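Long-range contact in cell wall surface anchor family protein (Streptococcus agalactiae serogroup V, PDB 3PF2), which forms the repeating backbone subunit of the type 1 pilus shaft on the surface of group B Streptococcus and binds calcium: residues 23-37 with 131-143. Numbering follows the deposited sequence.
Sequences YTIGEEFKWFLKSTI and FLEIPVASTINEK
Phe29 covers Ser138 O with a ring face and Trp31 meets Ser138 OG with its indole edge where strand 29-35 runs antiparallel to strand 132-140. Followed outward from CB, Phe29 leaves the chain with CG between its own N and carbonyl carbon (chi1 61°), which swings the ring over the neighbouring strand. CG of Phe29 is 4.0 Å from Ser138 O, CD2 nearer at 3.5 Å. Phe29 CE1 lies 4.1 Å from Ser138 CB, Phe29 CE2 skirts Thr139 CA and reaches Ile140 CG1, and Phe29 CZ at the tip stands 4.0 Å from Ser138 OG. The opposite face takes the Tyr23 ring, offset toward the rim. Trp31 NE1 gives a weak hydrogen bond of 3.1 Å to Ser138 OG, which lies near the indole plane. Paired backbone hydrogen bonds link Phe29 with Ser138, Trp31 with Val136, Leu33 with Ile134 and Ser35 with Leu132. Pro135, lacking an N-H, falls at a non-hydrogen-bonded position opposite Phe32, so the ladder loses no bond there. Just before strand 29-35, the type II turn from Thr24 to Glu27 sends Gly26 N to Ile140 O (3.1 Å), while one water donates to Thr24 O and Glu27 O and accepts from Ile140 N. On the face of Phe32 and Pro135, Glu133 runs alongside the Phe32 ring, Glu133 OE2 3.6 Å from Phe32 CD1; Asn125 holds Glu133 OE1. Lys34 NZ turns to Asp12 and Asp10, two ligands of a bound calcium. Strand 29-35 lies between strands 9-13 and 132-140 in an antiparallel sheet of an Ig-like domain of the major pilin.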
# COMPACT_ATOMS: atom_id res chain seq x y z
N TYR A 23 5.56 -2.04 0.09
CA TYR A 23 5.78 -0.74 0.76
C TYR A 23 6.04 -0.89 2.23
O TYR A 23 5.61 -1.85 2.86
CB TYR A 23 4.57 0.18 0.59
CG TYR A 23 4.35 0.65 -0.81
CD1 TYR A 23 5.14 1.65 -1.35
CD2 TYR A 23 3.33 0.10 -1.60
CE1 TYR A 23 4.95 2.11 -2.66
CE2 TYR A 23 3.13 0.55 -2.90
CZ TYR A 23 3.94 1.54 -3.43
OH TYR A 23 3.74 1.98 -4.72
N THR A 24 6.75 0.09 2.77
CA THR A 24 6.89 0.26 4.21
C THR A 24 5.62 0.92 4.73
O THR A 24 5.04 1.78 4.06
CB THR A 24 8.14 1.09 4.50
OG1 THR A 24 9.29 0.31 4.15
CG2 THR A 24 8.25 1.51 5.97
N ILE A 25 5.18 0.48 5.90
CA ILE A 25 3.98 1.05 6.55
C ILE A 25 4.14 2.56 6.67
O ILE A 25 5.19 3.05 7.08
CB ILE A 25 3.72 0.40 7.92
CG1 ILE A 25 3.11 -0.99 7.73
CG2 ILE A 25 2.83 1.32 8.80
CD1 ILE A 25 2.81 -1.79 9.04
N GLY A 26 3.11 3.31 6.29
CA GLY A 26 3.17 4.77 6.34
C GLY A 26 3.68 5.48 5.10
O GLY A 26 3.52 6.70 4.96
N GLU A 27 4.27 4.72 4.18
CA GLU A 27 4.81 5.27 2.94
C GLU A 27 3.66 5.49 1.97
O GLU A 27 2.97 4.54 1.60
CB GLU A 27 5.83 4.27 2.38
CG GLU A 27 6.52 4.59 1.07
CD GLU A 27 7.72 3.66 0.80
OE1 GLU A 27 7.64 2.38 0.94
OE2 GLU A 27 8.78 4.20 0.45
N GLU A 28 3.42 6.74 1.58
CA GLU A 28 2.28 7.03 0.71
C GLU A 28 2.55 6.58 -0.73
O GLU A 28 3.67 6.71 -1.24
CB GLU A 28 1.89 8.51 0.76
CG GLU A 28 0.58 8.82 0.01
CD GLU A 28 0.29 10.29 -0.08
OE1 GLU A 28 -0.20 10.86 0.91
OE2 GLU A 28 0.55 10.88 -1.16
N PHE A 29 1.51 6.05 -1.38
CA PHE A 29 1.58 5.63 -2.78
C PHE A 29 0.18 5.82 -3.39
O PHE A 29 -0.78 6.11 -2.68
CB PHE A 29 1.99 4.14 -2.89
CG PHE A 29 1.03 3.21 -2.22
CD1 PHE A 29 -0.07 2.71 -2.92
CD2 PHE A 29 1.18 2.89 -0.88
CE1 PHE A 29 -0.99 1.87 -2.26
CE2 PHE A 29 0.28 2.04 -0.24
CZ PHE A 29 -0.80 1.53 -0.94
N LYS A 30 0.08 5.64 -4.70
CA LYS A 30 -1.19 5.81 -5.39
C LYS A 30 -1.78 4.49 -5.87
O LYS A 30 -1.07 3.68 -6.46
CB LYS A 30 -1.03 6.73 -6.58
CG LYS A 30 -0.59 8.14 -6.18
CD LYS A 30 -0.56 9.05 -7.38
CE LYS A 30 -0.30 10.49 -6.96
NZ LYS A 30 1.13 10.71 -6.62
N TRP A 31 -3.08 4.31 -5.64
CA TRP A 31 -3.88 3.36 -6.41
C TRP A 31 -4.40 4.13 -7.62
O TRP A 31 -4.51 5.36 -7.57
CB TRP A 31 -5.06 2.86 -5.60
CG TRP A 31 -4.74 2.14 -4.32
CD1 TRP A 31 -4.76 2.67 -3.07
CD2 TRP A 31 -4.40 0.75 -4.17
NE1 TRP A 31 -4.43 1.71 -2.14
CE2 TRP A 31 -4.21 0.52 -2.79
CE3 TRP A 31 -4.23 -0.32 -5.08
CZ2 TRP A 31 -3.87 -0.74 -2.28
CZ3 TRP A 31 -3.88 -1.58 -4.56
CH2 TRP A 31 -3.71 -1.77 -3.17
N PHE A 32 -4.72 3.42 -8.70
CA PHE A 32 -5.33 4.08 -9.88
C PHE A 32 -6.64 3.39 -10.23
O PHE A 32 -6.64 2.22 -10.61
CB PHE A 32 -4.38 4.04 -11.07
CG PHE A 32 -3.11 4.82 -10.84
CD1 PHE A 32 -2.99 6.12 -11.28
CD2 PHE A 32 -2.06 4.24 -10.14
CE1 PHE A 32 -1.80 6.86 -11.03
CE2 PHE A 32 -0.88 4.95 -9.87
CZ PHE A 32 -0.75 6.26 -10.33
N LEU A 33 -7.75 4.11 -10.05
CA LEU A 33 -9.06 3.59 -10.44
C LEU A 33 -9.26 3.97 -11.89
O LEU A 33 -9.13 5.14 -12.26
CB LEU A 33 -10.17 4.21 -9.59
CG LEU A 33 -10.40 3.80 -8.12
CD1 LEU A 33 -9.16 3.35 -7.37
CD2 LEU A 33 -11.22 4.83 -7.32
N LYS A 34 -9.57 2.98 -12.73
CA LYS A 34 -9.55 3.20 -14.17
C LYS A 34 -10.86 2.76 -14.78
O LYS A 34 -11.36 1.70 -14.44
CB LYS A 34 -8.42 2.39 -14.82
CG LYS A 34 -7.03 2.66 -14.22
CD LYS A 34 -6.12 1.41 -14.35
CE LYS A 34 -5.79 1.08 -15.83
NZ LYS A 34 -4.92 -0.14 -15.95
N SER A 35 -11.40 3.56 -15.70
CA SER A 35 -12.60 3.16 -16.43
C SER A 35 -12.50 3.59 -17.87
O SER A 35 -12.01 4.67 -18.15
CB SER A 35 -13.85 3.83 -15.84
OG SER A 35 -15.02 3.39 -16.52
N THR A 36 -12.97 2.76 -18.78
CA THR A 36 -13.21 3.24 -20.13
C THR A 36 -14.39 4.22 -20.12
O THR A 36 -15.24 4.18 -19.23
CB THR A 36 -13.47 2.09 -21.14
OG1 THR A 36 -14.66 1.39 -20.77
CG2 THR A 36 -12.31 1.12 -21.16
N ILE A 37 -14.39 5.12 -21.09
CA ILE A 37 -15.45 6.13 -21.22
C ILE A 37 -16.04 6.00 -22.62
O ILE A 37 -15.30 5.99 -23.60
CB ILE A 37 -14.89 7.56 -20.99
CG1 ILE A 37 -14.38 7.75 -19.55
CG2 ILE A 37 -15.93 8.61 -21.34
CD1 ILE A 37 -15.43 7.55 -18.43
N PHE A 131 -8.72 7.27 -21.30
CA PHE A 131 -9.64 6.63 -20.37
C PHE A 131 -9.73 7.47 -19.10
O PHE A 131 -8.96 8.43 -18.93
CB PHE A 131 -9.20 5.18 -20.07
CG PHE A 131 -7.88 5.09 -19.35
CD1 PHE A 131 -7.86 5.02 -17.95
CD2 PHE A 131 -6.68 5.06 -20.06
CE1 PHE A 131 -6.63 4.95 -17.26
CE2 PHE A 131 -5.45 4.98 -19.37
CZ PHE A 131 -5.45 4.92 -17.97
N LEU A 132 -10.68 7.14 -18.22
CA LEU A 132 -10.84 7.85 -16.95
C LEU A 132 -9.87 7.28 -15.92
O LEU A 132 -9.89 6.09 -15.62
CB LEU A 132 -12.27 7.77 -16.43
CG LEU A 132 -12.54 8.43 -15.06
CD1 LEU A 132 -12.44 9.95 -15.18
CD2 LEU A 132 -13.90 8.04 -14.48
N GLU A 133 -9.03 8.16 -15.39
CA GLU A 133 -7.98 7.79 -14.45
C GLU A 133 -8.16 8.56 -13.15
O GLU A 133 -8.19 9.79 -13.15
CB GLU A 133 -6.61 8.06 -15.06
CG GLU A 133 -5.43 7.94 -14.11
CD GLU A 133 -4.13 8.44 -14.72
OE1 GLU A 133 -4.09 8.79 -15.93
OE2 GLU A 133 -3.12 8.47 -13.98
N ILE A 134 -8.30 7.83 -12.05
CA ILE A 134 -8.48 8.42 -10.72
C ILE A 134 -7.38 7.94 -9.79
O ILE A 134 -7.42 6.81 -9.29
CB ILE A 134 -9.86 8.06 -10.09
CG1 ILE A 134 -11.01 8.39 -11.05
CG2 ILE A 134 -10.03 8.75 -8.72
CD1 ILE A 134 -12.35 7.94 -10.52
N PRO A 135 -6.37 8.80 -9.54
CA PRO A 135 -5.33 8.44 -8.57
C PRO A 135 -5.82 8.64 -7.15
O PRO A 135 -6.40 9.68 -6.83
CB PRO A 135 -4.17 9.39 -8.90
CG PRO A 135 -4.71 10.41 -9.85
CD PRO A 135 -6.19 10.16 -10.07
N VAL A 136 -5.61 7.63 -6.30
CA VAL A 136 -6.01 7.70 -4.90
C VAL A 136 -4.79 7.43 -4.01
O VAL A 136 -4.22 6.34 -4.03
CB VAL A 136 -7.16 6.71 -4.56
CG1 VAL A 136 -7.55 6.81 -3.09
CG2 VAL A 136 -8.37 7.02 -5.45
N ALA A 137 -4.40 8.44 -3.25
CA ALA A 137 -3.28 8.30 -2.32
C ALA A 137 -3.68 7.51 -1.08
O ALA A 137 -4.78 7.68 -0.53
CB ALA A 137 -2.74 9.68 -1.94
N SER A 138 -2.77 6.63 -0.65
CA SER A 138 -3.07 5.60 0.33
C SER A 138 -1.78 5.22 1.06
O SER A 138 -0.70 5.47 0.55
CB SER A 138 -3.61 4.37 -0.42
OG SER A 138 -4.04 3.35 0.46
N THR A 139 -1.92 4.67 2.27
CA THR A 139 -0.78 4.03 2.96
C THR A 139 -1.22 2.66 3.45
O THR A 139 -2.41 2.40 3.58
CB THR A 139 -0.29 4.84 4.18
OG1 THR A 139 -1.36 4.96 5.14
CG2 THR A 139 0.19 6.23 3.78
N ILE A 140 -0.25 1.77 3.69
CA ILE A 140 -0.52 0.55 4.43
C ILE A 140 -0.41 0.91 5.91
O ILE A 140 0.50 1.64 6.29
CB ILE A 140 0.53 -0.55 4.10
CG1 ILE A 140 0.51 -0.90 2.60
CG2 ILE A 140 0.29 -1.80 4.96
CD1 ILE A 140 1.61 -1.89 2.14
N ASN A 141 -1.32 0.42 6.74
CA ASN A 141 -1.28 0.74 8.17
C ASN A 141 -0.98 -0.47 9.06
O ASN A 141 -0.72 -1.57 8.56
CB ASN A 141 -2.57 1.45 8.61
CG ASN A 141 -3.79 0.58 8.44
OD1 ASN A 141 -3.78 -0.57 8.85
ND2 ASN A 141 -4.85 1.13 7.85
N GLU A 142 -1.02 -0.25 10.37
CA GLU A 142 -0.71 -1.27 11.37
C GLU A 142 -1.65 -2.47 11.39
O GLU A 142 -1.38 -3.47 12.05
CB GLU A 142 -0.61 -0.61 12.76
CG GLU A 142 -1.94 -0.29 13.46
CD GLU A 142 -2.68 0.91 12.89
OE1 GLU A 142 -2.09 1.71 12.12
OE2 GLU A 142 -3.89 1.08 13.20
N LYS A 143 -2.77 -2.38 10.68
CA LYS A 143 -3.73 -3.48 10.64
C LYS A 143 -3.38 -4.53 9.58
O LYS A 143 -3.99 -5.60 9.52
CB LYS A 143 -5.15 -2.95 10.45
CG LYS A 143 -5.63 -2.08 11.63
CD LYS A 143 -7.14 -1.84 11.52
CE LYS A 143 -7.67 -1.04 12.71
NZ LYS A 143 -7.75 0.42 12.41
O HOH W 1 2.43 2.21 2.86